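Local structure of probable acetolactate synthase isozyme III (Small subunit) (Nitrosomonas europaea ATCC 19718, 2PC6) at residues A[31-36]-A[48-53]; A[82-87]-A[152-158]. The protein probably serves as the small, regulatory-type subunit of a two-component enzyme, built from two ACT-like domains and paired with a second copy of itself. All blocks are in the same frame, centred on the assembly; numbering follows the deposited sequence.

In the fold
The chain folds into two antiparallel four-stranded sheets, both with the strand order 2-3-1-4 of ACT-like domains. Contact 1 pairs strands 2 and 3 of the first sheet; contact 2 pairs strands 1 and 4 of the second. Their centres lie about 12 Å apart, and the two meet where V153 O sits 3.4 Å from S36 CB and 3.4 Å from T49 CB. S36 OG also makes a weak hydrogen bond to G152 O. Both contacts reach the second subunit. The calcium ion, held by N67, L69 and V72, lies apart from them, about 13 Å from the side chain of M48 in contact 1.

Contact 1 of 2, residues A[31-36]-A[48-53]; sequences NIESLS and MTLVTN
L35 and the selenomethionine M48 meet across the beta hairpin that forms the second and third strands of the first ACT domain. M48 runs nearly straight from the backbone, CG anti to its N (chi1 179°), then turns about the CG-SE bond (chi3 -57°), swinging CE out of line. Its CB and CG both lie beside S36 O, CG at 3.4 Å. SE packs 3.8 Å from L35 CD1. The same side chain also touches L9 and M11 of strand 3-12, and L18 and V21 of helix 17-28. L50 comes up on the same face of the sheet as L35, and its side chain rests on F25 of that helix.

Backbone bonds in both directions between S36 and T49 tie the hairpin, with V51 N giving another to S34 O and E33 N one to V51 O. On the other strand edge, L35 and S36 pair with a strand of the second subunit, so the sheet crosses the interface. E33 lies alongside V51 and points the same way, its OE1 3.2 Å from V51 CG1; its salt bridge goes outside the hairpin, to R4 of strand 3-12.

At the far end N31 is gripped twice. T52 turns its OG1 toward N31 O, donating a short bond of 2.5 Å. N53 N gives a 2.8 Å bond to N31 OD1, approaching from above the amide carbonyl plane, 52° out of it.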
# COMPACT_ATOMS: atom_id res chain seq x y z
N ASN A 31 -16.06 -0.28 8.75
CA ASN A 31 -14.85 -1.06 8.74
C ASN A 31 -13.96 -0.55 7.62
O ASN A 31 -14.42 -0.25 6.52
CB ASN A 31 -15.17 -2.59 8.67
CG ASN A 31 -14.24 -3.38 7.75
OD1 ASN A 31 -14.17 -3.12 6.54
ND2 ASN A 31 -13.55 -4.40 8.29
N ILE A 32 -12.69 -0.43 7.92
CA ILE A 32 -11.68 -0.25 6.90
C ILE A 32 -10.76 -1.45 7.04
O ILE A 32 -10.07 -1.61 8.04
CB ILE A 32 -10.86 1.06 7.10
CG1 ILE A 32 -11.75 2.27 6.82
CG2 ILE A 32 -9.67 1.08 6.14
CD1 ILE A 32 -11.05 3.60 6.87
N GLU A 33 -10.77 -2.33 6.07
CA GLU A 33 -9.92 -3.48 6.25
C GLU A 33 -8.49 -3.05 5.99
O GLU A 33 -7.59 -3.34 6.79
CB GLU A 33 -10.32 -4.63 5.35
CG GLU A 33 -9.87 -5.93 5.95
CD GLU A 33 -9.97 -7.08 4.99
OE1 GLU A 33 -10.40 -6.88 3.83
OE2 GLU A 33 -9.60 -8.21 5.40
N SER A 34 -8.31 -2.34 4.88
CA SER A 34 -7.00 -1.93 4.41
C SER A 34 -7.12 -0.67 3.53
O SER A 34 -8.16 -0.41 2.94
CB SER A 34 -6.35 -3.08 3.63
OG SER A 34 -6.75 -3.05 2.28
N LEU A 35 -6.04 0.08 3.40
CA LEU A 35 -6.11 1.32 2.69
C LEU A 35 -4.77 1.65 2.02
O LEU A 35 -3.77 1.74 2.71
CB LEU A 35 -6.51 2.45 3.66
CG LEU A 35 -6.70 3.82 3.03
CD1 LEU A 35 -7.82 4.60 3.69
CD2 LEU A 35 -5.40 4.63 3.07
N SER A 36 -4.80 1.91 0.71
CA SER A 36 -3.68 2.43 -0.05
C SER A 36 -3.99 3.78 -0.66
O SER A 36 -5.04 3.95 -1.27
CB SER A 36 -3.43 1.52 -1.24
OG SER A 36 -2.22 0.88 -1.09
N MSE A 48 -6.88 6.43 -4.21
CA MSE A 48 -7.00 5.65 -3.02
C MSE A 48 -7.71 4.39 -3.35
O MSE A 48 -8.71 4.40 -4.08
CB MSE A 48 -7.78 6.40 -1.96
CG MSE A 48 -7.96 5.62 -0.68
SE MSE A 48 -8.87 6.74 0.71
CE MSE A 48 -7.57 8.27 0.79
N THR A 49 -7.19 3.30 -2.80
CA THR A 49 -7.87 2.05 -2.86
C THR A 49 -8.16 1.64 -1.43
O THR A 49 -7.24 1.43 -0.64
CB THR A 49 -7.02 0.97 -3.55
OG1 THR A 49 -6.59 1.46 -4.83
CG2 THR A 49 -7.83 -0.26 -3.74
N LEU A 50 -9.43 1.49 -1.13
CA LEU A 50 -9.86 1.15 0.16
C LEU A 50 -10.71 -0.14 0.14
O LEU A 50 -11.57 -0.33 -0.75
CB LEU A 50 -10.71 2.32 0.62
CG LEU A 50 -11.23 2.35 2.03
CD1 LEU A 50 -11.64 3.77 2.23
CD2 LEU A 50 -12.44 1.41 2.14
N VAL A 51 -10.48 -1.03 1.09
CA VAL A 51 -11.27 -2.24 1.18
C VAL A 51 -12.14 -2.14 2.41
O VAL A 51 -11.65 -1.87 3.50
CB VAL A 51 -10.39 -3.51 1.32
CG1 VAL A 51 -11.26 -4.72 1.60
CG2 VAL A 51 -9.55 -3.70 0.09
N THR A 52 -13.43 -2.39 2.22
CA THR A 52 -14.38 -2.44 3.33
C THR A 52 -15.28 -3.70 3.30
O THR A 52 -15.46 -4.35 2.25
CB THR A 52 -15.18 -1.11 3.45
OG1 THR A 52 -15.91 -1.12 4.69
CG2 THR A 52 -16.14 -0.88 2.24
N ASN A 53 -15.79 -4.07 4.47
CA ASN A 53 -16.55 -5.30 4.62
C ASN A 53 -17.94 -5.00 5.12
O ASN A 53 -18.12 -4.52 6.25
CB ASN A 53 -15.87 -6.26 5.61
CG ASN A 53 -14.55 -6.84 5.09
OD1 ASN A 53 -14.48 -7.37 3.99
ND2 ASN A 53 -13.51 -6.75 5.90

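Contact 2 of 2, residues A[82-87]-A[152-158]; sequences GYVERE and GVSGLSR
The guanidinium of R158 has one face against V84, whose CG1 sits 3.0 Å above its plane and offset toward the rim; Y83 O lies over this face too. The two side chains cross at about a right angle. R158 NH1 then hydrogen-bonds to I115 O of the second subunit. The Y83 ring has E85 CG at its edge, in plane, while L156 O approaches obliquely.

The first and last strands of the second ACT-like domain run between these groups, R158 on the face of V84 and the Y83 ring on that of E85. V84 and L156 exchange two backbone bonds, as do R86 and S154. Between these pairs the glycine G155 passes close to the partner strand, its CA 3.1 Å from V84 O. R158 N closes the ladder on G82 O from well above that carbonyl plane, and a water bridges the same oxygen to S157 OG.

E85 bends at chi2 (85°), and this turn carries OE1 to 3.4 Å from V153 CG2; its other oxygen, OE2, accepts from R130 N. R86 folds back on its own strand, where NH1 bonds E85 O at 2.6 Å with that oxygen in the guanidinium plane.

V84, R86, S154 and L156 share one face, which packs on L90, I115, T151 and A149 of the second subunit. Backbone bonds therefore hold the two strands together, while the polar ends of E85, E87 and R158 go to R130, R150 and the second subunit's I115 O.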
# COMPACT_ATOMS: atom_id res chain seq x y z
N GLY A 82 -15.07 -5.67 -14.06
CA GLY A 82 -13.80 -6.39 -14.17
C GLY A 82 -12.66 -5.53 -13.56
O GLY A 82 -12.66 -4.31 -13.70
N TYR A 83 -11.72 -6.14 -12.84
CA TYR A 83 -10.61 -5.38 -12.25
C TYR A 83 -9.40 -6.27 -12.03
O TYR A 83 -9.47 -7.51 -12.14
CB TYR A 83 -11.04 -4.73 -10.93
CG TYR A 83 -11.34 -5.74 -9.87
CD1 TYR A 83 -10.35 -6.16 -8.98
CD2 TYR A 83 -12.61 -6.32 -9.78
CE1 TYR A 83 -10.61 -7.10 -8.03
CE2 TYR A 83 -12.89 -7.27 -8.83
CZ TYR A 83 -11.88 -7.65 -7.95
OH TYR A 83 -12.11 -8.62 -7.00
N VAL A 84 -8.27 -5.65 -11.75
CA VAL A 84 -7.13 -6.41 -11.34
C VAL A 84 -6.66 -5.87 -10.03
O VAL A 84 -6.67 -4.67 -9.83
CB VAL A 84 -6.01 -6.33 -12.34
CG1 VAL A 84 -6.40 -7.05 -13.55
CG2 VAL A 84 -5.71 -4.90 -12.68
N GLU A 85 -6.26 -6.75 -9.13
CA GLU A 85 -5.70 -6.26 -7.88
C GLU A 85 -4.44 -7.00 -7.52
O GLU A 85 -4.27 -8.18 -7.86
CB GLU A 85 -6.74 -6.20 -6.73
CG GLU A 85 -7.23 -7.54 -6.28
CD GLU A 85 -6.32 -8.22 -5.25
OE1 GLU A 85 -5.51 -7.52 -4.56
OE2 GLU A 85 -6.43 -9.48 -5.12
N ARG A 86 -3.56 -6.26 -6.84
CA ARG A 86 -2.30 -6.77 -6.34
C ARG A 86 -2.01 -6.18 -5.01
O ARG A 86 -2.42 -5.06 -4.71
CB ARG A 86 -1.13 -6.50 -7.29
CG ARG A 86 -1.21 -7.29 -8.61
CD ARG A 86 -1.23 -8.78 -8.36
NE ARG A 86 -1.11 -9.55 -9.62
CZ ARG A 86 -2.16 -9.88 -10.36
NH1 ARG A 86 -3.36 -9.50 -9.96
NH2 ARG A 86 -2.03 -10.57 -11.51
N GLU A 87 -1.34 -6.95 -4.19
CA GLU A 87 -0.87 -6.43 -2.95
C GLU A 87 0.58 -6.80 -2.81
O GLU A 87 1.02 -7.82 -3.35
CB GLU A 87 -1.67 -7.07 -1.84
CG GLU A 87 -1.52 -6.35 -0.50
CD GLU A 87 -2.48 -6.92 0.54
OE1 GLU A 87 -3.29 -7.84 0.17
OE2 GLU A 87 -2.41 -6.44 1.71
N GLY A 152 -1.64 -3.32 1.63
CA GLY A 152 -3.04 -3.13 1.25
C GLY A 152 -3.18 -3.04 -0.27
O GLY A 152 -2.26 -2.61 -0.98
N VAL A 153 -4.34 -3.48 -0.74
CA VAL A 153 -4.62 -3.67 -2.15
C VAL A 153 -4.43 -2.43 -3.00
O VAL A 153 -4.68 -1.30 -2.58
CB VAL A 153 -6.06 -4.15 -2.39
CG1 VAL A 153 -6.40 -4.09 -3.88
CG2 VAL A 153 -6.22 -5.59 -1.88
N SER A 154 -3.95 -2.66 -4.20
CA SER A 154 -4.00 -1.65 -5.19
C SER A 154 -4.67 -2.27 -6.43
O SER A 154 -4.30 -3.36 -6.87
CB SER A 154 -2.60 -1.23 -5.48
OG SER A 154 -2.59 -0.66 -6.77
N GLY A 155 -5.69 -1.60 -6.96
CA GLY A 155 -6.43 -2.13 -8.11
C GLY A 155 -6.76 -1.15 -9.22
O GLY A 155 -6.77 0.07 -9.04
N LEU A 156 -7.04 -1.71 -10.39
CA LEU A 156 -7.49 -0.92 -11.52
C LEU A 156 -8.60 -1.72 -12.20
O LEU A 156 -8.63 -2.96 -12.07
CB LEU A 156 -6.34 -0.66 -12.51
CG LEU A 156 -5.17 0.24 -12.08
CD1 LEU A 156 -4.08 0.38 -13.19
CD2 LEU A 156 -5.70 1.62 -11.63
N SER A 157 -9.52 -1.03 -12.87
CA SER A 157 -10.50 -1.67 -13.73
C SER A 157 -9.81 -2.37 -14.90
O SER A 157 -8.72 -1.96 -15.31
CB SER A 157 -11.43 -0.61 -14.26
OG SER A 157 -12.27 -0.12 -13.21
N ARG A 158 -10.42 -3.44 -15.42
CA ARG A 158 -9.90 -4.10 -16.61
C ARG A 158 -10.20 -3.27 -17.81
O ARG A 158 -11.24 -2.64 -17.87
CB ARG A 158 -10.51 -5.50 -16.84
CG ARG A 158 -9.77 -6.59 -16.05
CD ARG A 158 -9.83 -8.01 -16.64
NE ARG A 158 -9.36 -9.00 -15.65
CZ ARG A 158 -8.07 -9.33 -15.40
NH1 ARG A 158 -7.07 -8.79 -16.10
NH2 ARG A 158 -7.76 -10.23 -14.46
O HOH W 1 -13.66 -2.27 -12.38